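Local coordinates for organic hydroperoxide resistance protein (Elizabethkingia anophelis NUHP1, PDB 6D9N) that probably reduces organic hydroperoxides to alcohols by cysteine thiol chemistry, protecting the cell from peroxide stress, at residues L34-R39 and D50-E55; L57-Y62 and A88-G93; C65-L70 and G82-T87; E117-I122 and L143-N148. One frame throughout, in Å; residues are numbered along the deposited sequence. Where two conformers were deposited one is given.

Contact 1: residues L34-R39 and D50-E55; sequences LEFEVR and DYANPE. With EDO (1,2-ethanediol), chain F.
Ala52 O accepts the backbone N-H of Arg39, with 3.0 Å between Arg39 N and Ala52 O and an angle of 162° at the hydrogen, and the same oxygen lies 3.2 Å from Val38 CA in a C-H...O contact. Two waters extend this seam. One receives the N-H of Ala52 and donates to Glu37 O, 2.7 Å away, bridging backbones too far apart for a direct bond. The other sits among Arg39 O, Tyr51 O and Asn53 ND2. Strand 35-38, an outer strand, within this chain, of a three-stranded antiparallel sheet, is thus tied to the loop that leads into helix 54-77. Asn53 is the N-cap of that helix, its OD1 accepting from Met56 N, while its ND2 also bonds Tyr13 OH of the second subunit. Ala52 CB touches Phe36 CE1 at 3.9 Å. Arg39 and Tyr51 run side by side in the same direction, the guanidinium turned 27° from the ring; the aliphatic Arg39 CG comes 3.6 Å from Tyr51 CD1, whereas the charged end is so distant that any cation-pi attraction is weak. A bend at chi2 (-68°) folds the arginine back: NH1 and NH2 both grip Glu37 OE1 in a salt bridge on its anti side, with Arg39 NH1 2.9 Å from it, and NH1 also donates to Val38 O. Glu37 OE2 turns to His26. A 1,2-ethanediol, probably from crystallisation, bonds Glu35 N and O.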
# COMPACT_ATOMS: atom_id res chain seq x y z
N LEU B 34 -5.31 -11.44 -6.69
CA LEU B 34 -3.92 -11.01 -6.79
C LEU B 34 -3.04 -12.16 -6.29
O LEU B 34 -3.25 -12.66 -5.18
CB LEU B 34 -3.71 -9.74 -5.94
CG LEU B 34 -2.37 -9.04 -5.81
CD1 LEU B 34 -2.53 -7.55 -5.42
CD2 LEU B 34 -1.48 -9.74 -4.76
N GLU B 35 -2.06 -12.60 -7.09
CA GLU B 35 -1.14 -13.64 -6.63
C GLU B 35 0.13 -13.55 -7.46
O GLU B 35 0.06 -13.70 -8.69
CB GLU B 35 -1.77 -15.01 -6.74
CG GLU B 35 -0.83 -16.05 -6.12
CD GLU B 35 -1.45 -17.39 -5.78
OE1 GLU B 35 -0.83 -18.16 -5.01
OE2 GLU B 35 -2.53 -17.72 -6.30
N PHE B 36 1.27 -13.36 -6.82
CA PHE B 36 2.50 -13.24 -7.59
C PHE B 36 3.71 -13.33 -6.68
O PHE B 36 3.60 -13.32 -5.44
CB PHE B 36 2.53 -11.96 -8.46
CG PHE B 36 2.15 -10.70 -7.73
CD1 PHE B 36 2.98 -10.15 -6.76
CD2 PHE B 36 0.99 -10.04 -8.08
CE1 PHE B 36 2.63 -8.99 -6.11
CE2 PHE B 36 0.64 -8.88 -7.45
CZ PHE B 36 1.46 -8.36 -6.47
N GLU B 37 4.86 -13.39 -7.32
CA GLU B 37 6.14 -13.42 -6.62
C GLU B 37 6.56 -12.01 -6.26
O GLU B 37 6.29 -11.05 -6.99
CB GLU B 37 7.21 -14.03 -7.53
CG GLU B 37 6.97 -15.49 -7.87
CD GLU B 37 6.81 -16.36 -6.64
OE1 GLU B 37 7.80 -16.57 -5.88
OE2 GLU B 37 5.68 -16.85 -6.44
N VAL B 38 7.26 -11.88 -5.14
CA VAL B 38 7.95 -10.63 -4.80
C VAL B 38 9.42 -10.97 -4.52
O VAL B 38 9.76 -12.04 -4.00
CB VAL B 38 7.31 -9.89 -3.60
CG1 VAL B 38 5.96 -9.30 -3.99
CG2 VAL B 38 7.23 -10.78 -2.37
N ARG B 39 10.29 -10.04 -4.88
CA ARG B 39 11.74 -10.24 -4.71
C ARG B 39 12.36 -8.88 -4.40
O ARG B 39 11.81 -7.83 -4.76
CB ARG B 39 12.39 -10.75 -5.99
CG ARG B 39 11.95 -12.14 -6.47
CD ARG B 39 12.41 -13.27 -5.51
NE ARG B 39 12.06 -14.58 -6.04
CZ ARG B 39 10.89 -15.19 -5.89
NH1 ARG B 39 9.90 -14.63 -5.18
NH2 ARG B 39 10.71 -16.39 -6.44
N ASP B 50 13.03 -8.20 -12.27
CA ASP B 50 11.95 -8.88 -12.97
C ASP B 50 10.67 -9.03 -12.17
O ASP B 50 9.64 -9.39 -12.76
CB ASP B 50 12.39 -10.28 -13.39
CG ASP B 50 13.50 -10.29 -14.44
OD1 ASP B 50 13.72 -9.28 -15.12
OD2 ASP B 50 14.13 -11.34 -14.58
N TYR B 51 10.69 -8.77 -10.86
CA TYR B 51 9.55 -9.10 -10.01
C TYR B 51 9.05 -7.89 -9.22
O TYR B 51 9.76 -6.89 -9.02
CB TYR B 51 9.85 -10.31 -9.09
CG TYR B 51 10.30 -11.48 -9.92
CD1 TYR B 51 11.65 -11.79 -10.06
CD2 TYR B 51 9.39 -12.25 -10.64
CE1 TYR B 51 12.08 -12.83 -10.89
CE2 TYR B 51 9.82 -13.27 -11.47
CZ TYR B 51 11.16 -13.56 -11.58
OH TYR B 51 11.55 -14.55 -12.45
N ALA B 52 7.82 -8.03 -8.73
CA ALA B 52 7.22 -7.01 -7.88
C ALA B 52 7.92 -6.96 -6.52
O ALA B 52 8.75 -7.80 -6.17
CB ALA B 52 5.73 -7.31 -7.71
N ASN B 53 7.59 -5.92 -5.74
CA ASN B 53 8.11 -5.74 -4.39
C ASN B 53 7.13 -4.85 -3.65
O ASN B 53 6.20 -4.29 -4.27
CB ASN B 53 9.55 -5.18 -4.41
CG ASN B 53 9.66 -3.90 -5.23
OD1 ASN B 53 8.92 -2.94 -5.00
ND2 ASN B 53 10.56 -3.86 -6.23
N PRO B 54 7.23 -4.74 -2.33
CA PRO B 54 6.23 -3.96 -1.60
C PRO B 54 6.24 -2.48 -1.92
O PRO B 54 5.19 -1.81 -1.80
CB PRO B 54 6.50 -4.28 -0.13
CG PRO B 54 7.34 -5.59 -0.19
CD PRO B 54 8.15 -5.47 -1.41
N GLU B 55 7.39 -1.93 -2.30
CA GLU B 55 7.45 -0.52 -2.71
C GLU B 55 6.61 -0.30 -3.96
O GLU B 55 5.87 0.69 -4.06
CB GLU B 55 8.90 -0.13 -2.99
CG GLU B 55 9.87 -0.23 -1.81
CD GLU B 55 10.54 -1.62 -1.66
OE1 GLU B 55 10.01 -2.64 -2.08
OE2 GLU B 55 11.58 -1.68 -0.97
C1 EDO F . -3.03 -12.15 -10.71
O1 EDO F . -2.18 -11.51 -9.76
C2 EDO F . -3.25 -13.59 -10.29
O2 EDO F . -2.04 -14.36 -10.46
O HOH W 1 6.26 -10.27 -9.60
O HOH W 2 11.71 -6.46 -7.12

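Contact 2: residues L57-Y62 and A88-G93; sequences LFAAGY and AKVGIG
Phe58 and Val90 meet at about a right angle, the methyl CG2 of Val90 coming to the edge of the phenyl ring, near its plane, 3.9 Å from Phe58 CD2. Here the long helix 54-77 lies against strand 85-94, outermost in this chain's part of the mixed sheet, in a helix-on-sheet layer of the OsmC/Ohr fold; the two segments run nearly antiparallel, their directions 151° apart and their axes approaching to 7.5 Å. The close approach is consistent with the alanines at 59 and 88. Ala59 points at the strand, and Val90 CG2 settles over it, 3.6 Å from Ala59 CA and 3.7 Å from Ala59 CB. Two residues earlier on the strand, Ala88 CB meets the helix backbone at Ala59 and, more loosely, Tyr62 CB at 4.3 Å.

The ring of Phe58 stands with CG anti to the backbone N (chi1 -162°), which carries it past Val90 onto Leu102 and Val104 of the neighbouring strand 100-109. Tyr62 CG is likewise anti to its N, but chi2 turns its ring differently, and the hydroxyl bonds Ser132 OG. Both rings also meet Tyr131 of the same chain, and Phe58 meets Tyr131 of the second subunit edge-to-face. Strand residues 88-92 pair in an antiparallel ladder with that subunit, so the helix covers a sheet that continues across the dimer. No hydrogen bond joins the two segments: Ala59 O meets the methyl of Ala88, with 3.6 Å between Ala59 O and Ala88 CB.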
# COMPACT_ATOMS: atom_id res chain seq x y z
N LEU B 57 4.09 -2.22 -4.94
CA LEU B 57 2.69 -2.37 -4.56
C LEU B 57 2.16 -1.08 -3.92
O LEU B 57 0.99 -0.73 -4.11
CB LEU B 57 2.53 -3.56 -3.61
CG LEU B 57 2.66 -4.92 -4.28
CD1 LEU B 57 2.92 -6.03 -3.24
CD2 LEU B 57 1.45 -5.24 -5.13
N PHE B 58 3.00 -0.39 -3.16
CA PHE B 58 2.58 0.88 -2.58
C PHE B 58 2.36 1.95 -3.64
O PHE B 58 1.37 2.70 -3.57
CB PHE B 58 3.61 1.36 -1.54
CG PHE B 58 3.04 2.42 -0.61
CD1 PHE B 58 2.08 2.09 0.34
CD2 PHE B 58 3.48 3.72 -0.68
CE1 PHE B 58 1.52 3.06 1.19
CE2 PHE B 58 2.92 4.69 0.19
CZ PHE B 58 1.98 4.34 1.12
N ALA B 59 3.25 2.02 -4.63
CA ALA B 59 3.07 2.97 -5.73
C ALA B 59 1.80 2.65 -6.51
O ALA B 59 1.02 3.55 -6.86
CB ALA B 59 4.27 2.90 -6.66
N ALA B 60 1.57 1.36 -6.81
CA ALA B 60 0.37 0.95 -7.54
C ALA B 60 -0.89 1.27 -6.73
O ALA B 60 -1.86 1.84 -7.26
CB ALA B 60 0.47 -0.53 -7.86
N GLY B 61 -0.88 0.90 -5.45
CA GLY B 61 -2.04 1.15 -4.61
C GLY B 61 -2.32 2.63 -4.42
O GLY B 61 -3.48 3.05 -4.43
N TYR B 62 -1.27 3.43 -4.19
CA TYR B 62 -1.49 4.85 -3.93
C TYR B 62 -2.01 5.54 -5.20
O TYR B 62 -2.95 6.34 -5.16
CB TYR B 62 -0.21 5.50 -3.41
CG TYR B 62 -0.42 6.73 -2.54
CD1 TYR B 62 0.57 7.12 -1.62
CD2 TYR B 62 -1.57 7.54 -2.63
CE1 TYR B 62 0.42 8.24 -0.82
CE2 TYR B 62 -1.74 8.66 -1.81
CZ TYR B 62 -0.73 9.01 -0.94
OH TYR B 62 -0.83 10.14 -0.14
N ALA B 88 2.38 7.78 -9.04
CA ALA B 88 2.99 7.76 -7.71
C ALA B 88 4.39 7.19 -7.85
O ALA B 88 4.54 6.10 -8.41
CB ALA B 88 2.20 6.90 -6.74
N LYS B 89 5.38 7.93 -7.38
CA LYS B 89 6.76 7.48 -7.33
C LYS B 89 7.14 7.29 -5.86
O LYS B 89 7.08 8.25 -5.07
CB LYS B 89 7.65 8.53 -7.98
N VAL B 90 7.56 6.08 -5.50
CA VAL B 90 7.82 5.72 -4.11
C VAL B 90 9.29 5.40 -3.95
O VAL B 90 9.82 4.54 -4.68
CB VAL B 90 6.97 4.49 -3.72
CG1 VAL B 90 7.37 3.97 -2.32
CG2 VAL B 90 5.49 4.87 -3.80
N GLY B 91 9.94 6.04 -2.99
CA GLY B 91 11.32 5.77 -2.66
C GLY B 91 11.39 5.14 -1.28
O GLY B 91 10.55 5.40 -0.42
N ILE B 92 12.45 4.35 -1.05
CA ILE B 92 12.73 3.74 0.24
C ILE B 92 14.16 4.08 0.62
O ILE B 92 15.06 4.09 -0.22
CB ILE B 92 12.49 2.21 0.22
CG1 ILE B 92 12.78 1.58 1.60
CG2 ILE B 92 13.30 1.49 -0.88
CD1 ILE B 92 12.58 0.10 1.75
N GLY B 93 14.36 4.34 1.91
CA GLY B 93 15.71 4.53 2.42
C GLY B 93 15.76 4.23 3.89
O GLY B 93 14.76 3.90 4.51

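Contact 3: residues C65-L70 and G82-T87; sequences CFDSAL and GETTVT
Thr84, in the loop that precedes the strand, donates its hydroxyl to Asp67 of the helix, with 2.6 Å between Thr84 OG1 and Asp67 OD1. The oxygen is met on its syn side, 17° out of the carboxylate plane. A chi1 of 61° sets OG1 between the threonine's backbone N and carbonyl carbon, leaving CG2 to rest 4.0 Å from Leu70 CD2. Asn71 ND2 donates to the same hydroxyl oxygen and to Asp67 O. A water adds a second link, donating to Asp67 OD2 at 2.8 Å and also to Thr84 O; that carbonyl accepts in addition from Thr20 of the second subunit. Thr85 points away from the helix and packs on Thr18 of the second subunit.

Val86, on strand 85-94, points back at the helix, and its two methyls divide the work. CG2 lies 3.5 Å from Asp67 OD1 and 3.7 Å from Asp67 CB, the two side chains passing in opposite directions; it also reaches the edge of the Phe66 ring, near its plane, 4.0 Å from Phe66 CD2. CG1 leans on Phe66 CB. This is helix-on-sheet packing of the OsmC/Ohr fold, directly after Cys65, which is disulfide-bonded to Cys129. A buried carboxylate accepting from a hydroxyl and a water, with methyls alongside, is probably stabilised as the anion by those donors.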
# COMPACT_ATOMS: atom_id res chain seq x y z
N CYS B 65 -5.61 4.53 -5.49
CA CYS B 65 -6.42 5.15 -4.45
C CYS B 65 -6.67 6.61 -4.78
O CYS B 65 -7.80 7.11 -4.71
CB CYS B 65 -5.65 5.04 -3.11
SG CYS B 65 -6.57 5.75 -1.69
N PHE B 66 -5.62 7.31 -5.16
CA PHE B 66 -5.77 8.74 -5.41
C PHE B 66 -6.63 8.98 -6.65
O PHE B 66 -7.50 9.87 -6.65
CB PHE B 66 -4.40 9.40 -5.47
CG PHE B 66 -4.48 10.90 -5.33
CD1 PHE B 66 -4.39 11.49 -4.07
CD2 PHE B 66 -4.72 11.71 -6.42
CE1 PHE B 66 -4.47 12.84 -3.91
CE2 PHE B 66 -4.83 13.08 -6.25
CZ PHE B 66 -4.71 13.65 -4.99
N ASP B 67 -6.41 8.21 -7.73
CA ASP B 67 -7.24 8.38 -8.92
C ASP B 67 -8.69 8.05 -8.63
O ASP B 67 -9.60 8.76 -9.11
CB ASP B 67 -6.73 7.52 -10.07
CG ASP B 67 -7.32 7.98 -11.40
OD1 ASP B 67 -7.11 9.16 -11.75
OD2 ASP B 67 -8.05 7.20 -12.05
N SER B 68 -8.96 7.01 -7.83
CA SER B 68 -10.34 6.68 -7.47
C SER B 68 -10.99 7.81 -6.68
O SER B 68 -12.12 8.23 -6.97
CB SER B 68 -10.34 5.39 -6.66
OG SER B 68 -11.67 5.07 -6.30
N ALA B 69 -10.27 8.35 -5.69
CA ALA B 69 -10.79 9.45 -4.88
C ALA B 69 -11.02 10.68 -5.74
O ALA B 69 -12.05 11.36 -5.62
CB ALA B 69 -9.80 9.76 -3.76
N LEU B 70 -10.09 10.98 -6.65
CA LEU B 70 -10.22 12.12 -7.55
C LEU B 70 -11.47 11.99 -8.41
O LEU B 70 -12.21 12.96 -8.61
CB LEU B 70 -8.94 12.19 -8.38
CG LEU B 70 -8.89 13.33 -9.39
CD1 LEU B 70 -9.04 14.68 -8.72
CD2 LEU B 70 -7.58 13.22 -10.14
N GLY B 82 -11.67 15.45 -18.83
CA GLY B 82 -11.20 14.29 -19.53
C GLY B 82 -10.79 13.18 -18.57
O GLY B 82 -10.84 13.32 -17.36
N GLU B 83 -10.32 12.07 -19.12
CA GLU B 83 -9.92 10.95 -18.27
C GLU B 83 -8.66 11.32 -17.49
O GLU B 83 -7.68 11.81 -18.08
CB GLU B 83 -9.70 9.71 -19.12
CG GLU B 83 -9.31 8.47 -18.28
CD GLU B 83 -9.23 7.22 -19.13
OE1 GLU B 83 -10.27 6.79 -19.67
OE2 GLU B 83 -8.11 6.69 -19.24
N THR B 84 -8.71 11.15 -16.17
CA THR B 84 -7.58 11.55 -15.33
C THR B 84 -6.49 10.49 -15.32
O THR B 84 -6.72 9.30 -15.64
CB THR B 84 -8.06 11.79 -13.88
OG1 THR B 84 -8.61 10.58 -13.36
CG2 THR B 84 -9.10 12.88 -13.82
N THR B 85 -5.28 10.92 -14.96
CA THR B 85 -4.13 10.05 -14.74
C THR B 85 -3.48 10.43 -13.43
O THR B 85 -3.33 11.62 -13.12
CB THR B 85 -3.13 10.26 -15.89
OG1 THR B 85 -3.81 10.06 -17.14
CG2 THR B 85 -1.90 9.33 -15.81
N VAL B 86 -3.02 9.44 -12.66
CA VAL B 86 -2.24 9.74 -11.47
C VAL B 86 -0.98 8.87 -11.50
O VAL B 86 -1.07 7.65 -11.73
CB VAL B 86 -3.02 9.43 -10.18
CG1 VAL B 86 -2.13 9.60 -8.93
CG2 VAL B 86 -4.28 10.31 -10.09
N THR B 87 0.16 9.50 -11.25
CA THR B 87 1.41 8.77 -11.03
C THR B 87 1.85 8.89 -9.58
O THR B 87 1.68 9.94 -8.94
CB THR B 87 2.51 9.29 -11.94
OG1 THR B 87 2.82 10.66 -11.62
CG2 THR B 87 2.13 9.10 -13.40
O HOH W 3 -8.86 7.75 -14.63

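Contact 4: residues E117-I122 and L143-N148; sequences EAQDLI and LTVSNN
Ile122 and Val145 form the centre of this contact, crossing at a slant with Ile122 CG2 3.7 Å from Val145 CG2 and Ile122 CD1 3.7 Å from Val145 CB. The same CD1 reaches on to Leu143, 3.8 Å from Leu143 CG, where the two side chains slide past each other in opposite directions. Ile122 has chi1 at 61°, placing CG1 between its backbone N and carbonyl carbon, and an unusual chi2 of 145°; together these lay CD1 across both strand residues. One helical turn earlier, Ala118 CB fits against Val145 CG2 at 3.8 Å, while Gln119 offers its aliphatic CG to Val145 CG1. At this outer margin a water donates to Val145 O and accepts weakly from Gln119 NE2.

Further out, Ile122 also packs on Ala108 and Leu143 on Leu106, both of the central strand 100-109, and Leu143 touches Phe66 of helix 54-77. On the strand's other side Thr144 OG1 and Ser146 OG bond His107. Segments 117-122 and 143-146 run 142° apart in direction, their axes 8.3 Å apart at closest, making helix 115-128 the second helix on the mixed sheet in the helix-and-sheet part of the OsmC/Ohr fold.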
# COMPACT_ATOMS: atom_id res chain seq x y z
N GLU B 117 -9.59 24.96 -10.80
CA GLU B 117 -10.44 23.79 -10.62
C GLU B 117 -9.61 22.56 -10.29
O GLU B 117 -9.95 21.78 -9.39
CB GLU B 117 -11.26 23.55 -11.89
CG GLU B 117 -12.34 24.61 -12.08
CD GLU B 117 -12.99 24.63 -13.45
OE1 GLU B 117 -12.41 24.11 -14.43
OE2 GLU B 117 -14.10 25.21 -13.54
N ALA B 118 -8.52 22.37 -11.02
CA ALA B 118 -7.66 21.21 -10.78
C ALA B 118 -7.12 21.20 -9.36
O ALA B 118 -7.08 20.15 -8.70
CB ALA B 118 -6.51 21.20 -11.79
N GLN B 119 -6.68 22.37 -8.88
CA GLN B 119 -6.16 22.47 -7.52
C GLN B 119 -7.24 22.16 -6.49
O GLN B 119 -6.99 21.46 -5.49
CB GLN B 119 -5.58 23.87 -7.29
CG GLN B 119 -4.27 24.04 -8.01
CD GLN B 119 -3.84 25.49 -8.15
OE1 GLN B 119 -4.58 26.40 -7.79
NE2 GLN B 119 -2.65 25.70 -8.68
N ASP B 120 -8.45 22.68 -6.70
CA ASP B 120 -9.54 22.37 -5.77
C ASP B 120 -9.83 20.87 -5.76
O ASP B 120 -10.07 20.28 -4.70
CB ASP B 120 -10.80 23.15 -6.16
CG ASP B 120 -10.67 24.67 -5.95
OD1 ASP B 120 -9.75 25.13 -5.24
OD2 ASP B 120 -11.52 25.39 -6.50
N LEU B 121 -9.83 20.25 -6.93
CA LEU B 121 -10.15 18.83 -7.02
C LEU B 121 -9.11 17.99 -6.30
O LEU B 121 -9.46 17.07 -5.54
CB LEU B 121 -10.28 18.40 -8.49
CG LEU B 121 -11.50 19.00 -9.21
CD1 LEU B 121 -11.32 18.78 -10.72
CD2 LEU B 121 -12.80 18.37 -8.69
N ILE B 122 -7.80 18.28 -6.50
CA ILE B 122 -6.81 17.42 -5.86
C ILE B 122 -6.75 17.67 -4.37
O ILE B 122 -6.42 16.76 -3.62
CB ILE B 122 -5.41 17.50 -6.51
CG1 ILE B 122 -4.78 18.92 -6.45
CG2 ILE B 122 -5.41 16.85 -7.89
CD1 ILE B 122 -3.27 18.89 -6.25
N LEU B 143 2.65 16.53 -3.75
CA LEU B 143 1.47 16.36 -4.59
C LEU B 143 1.36 17.57 -5.51
O LEU B 143 1.31 18.72 -5.05
CB LEU B 143 0.23 16.28 -3.70
CG LEU B 143 -1.12 16.34 -4.42
CD1 LEU B 143 -1.31 15.26 -5.47
CD2 LEU B 143 -2.24 16.28 -3.39
N THR B 144 1.33 17.33 -6.82
CA THR B 144 1.17 18.37 -7.82
C THR B 144 0.10 17.95 -8.82
O THR B 144 -0.26 16.78 -8.92
CB THR B 144 2.50 18.66 -8.57
OG1 THR B 144 3.01 17.46 -9.14
CG2 THR B 144 3.56 19.26 -7.64
N VAL B 145 -0.40 18.95 -9.56
CA VAL B 145 -1.46 18.71 -10.53
C VAL B 145 -1.17 19.47 -11.81
O VAL B 145 -0.65 20.58 -11.77
CB VAL B 145 -2.86 19.07 -9.97
CG1 VAL B 145 -3.07 20.58 -9.74
CG2 VAL B 145 -4.00 18.53 -10.86
N SER B 146 -1.52 18.86 -12.93
CA SER B 146 -1.53 19.51 -14.24
C SER B 146 -2.91 19.37 -14.87
O SER B 146 -3.74 18.54 -14.44
CB SER B 146 -0.46 18.93 -15.16
OG SER B 146 -0.54 17.51 -15.23
N ASN B 147 -3.12 20.14 -15.93
CA ASN B 147 -4.38 20.16 -16.66
C ASN B 147 -4.14 20.00 -18.17
O ASN B 147 -4.69 20.76 -18.99
CB ASN B 147 -5.26 21.38 -16.32
CG ASN B 147 -4.60 22.70 -16.64
OD1 ASN B 147 -3.38 22.79 -16.76
ND2 ASN B 147 -5.40 23.74 -16.76
N ASN B 148 -3.31 19.02 -18.55
CA ASN B 148 -2.97 18.76 -19.96
C ASN B 148 -4.06 17.97 -20.65
O ASN B 148 -4.56 16.98 -20.10
CB ASN B 148 -1.72 17.93 -20.12
CG ASN B 148 -0.50 18.56 -19.53
OD1 ASN B 148 0.15 17.95 -18.66
ND2 ASN B 148 -0.13 19.71 -20.02
OXT ASN B 148 -4.40 18.31 -21.81
O HOH W 4 -0.76 23.35 -10.23

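Contacts 2 and 3 are buried and share helix 54-77 and strand 85-94, adjoining on the strand and two residues apart on the helix; contact 1 stands at the start of that helix and contact 4 at the opposite edge of the sheet that strand 85-94 belongs to, both only partly buried. Chemistry follows place. Contact 1 relies on backbone and water bonds with a partly exposed ion pair, contact 2 is wholly apolar, contact 3 sets one buried carboxylate among methyls, and contact 4 is aliphatic with a water at its margin. Phe66 of contact 3 joins Leu143 of contact 4, and Phe36 of contact 1 meets Leu57 of contact 2. Only contact 4 does not touch the second subunit.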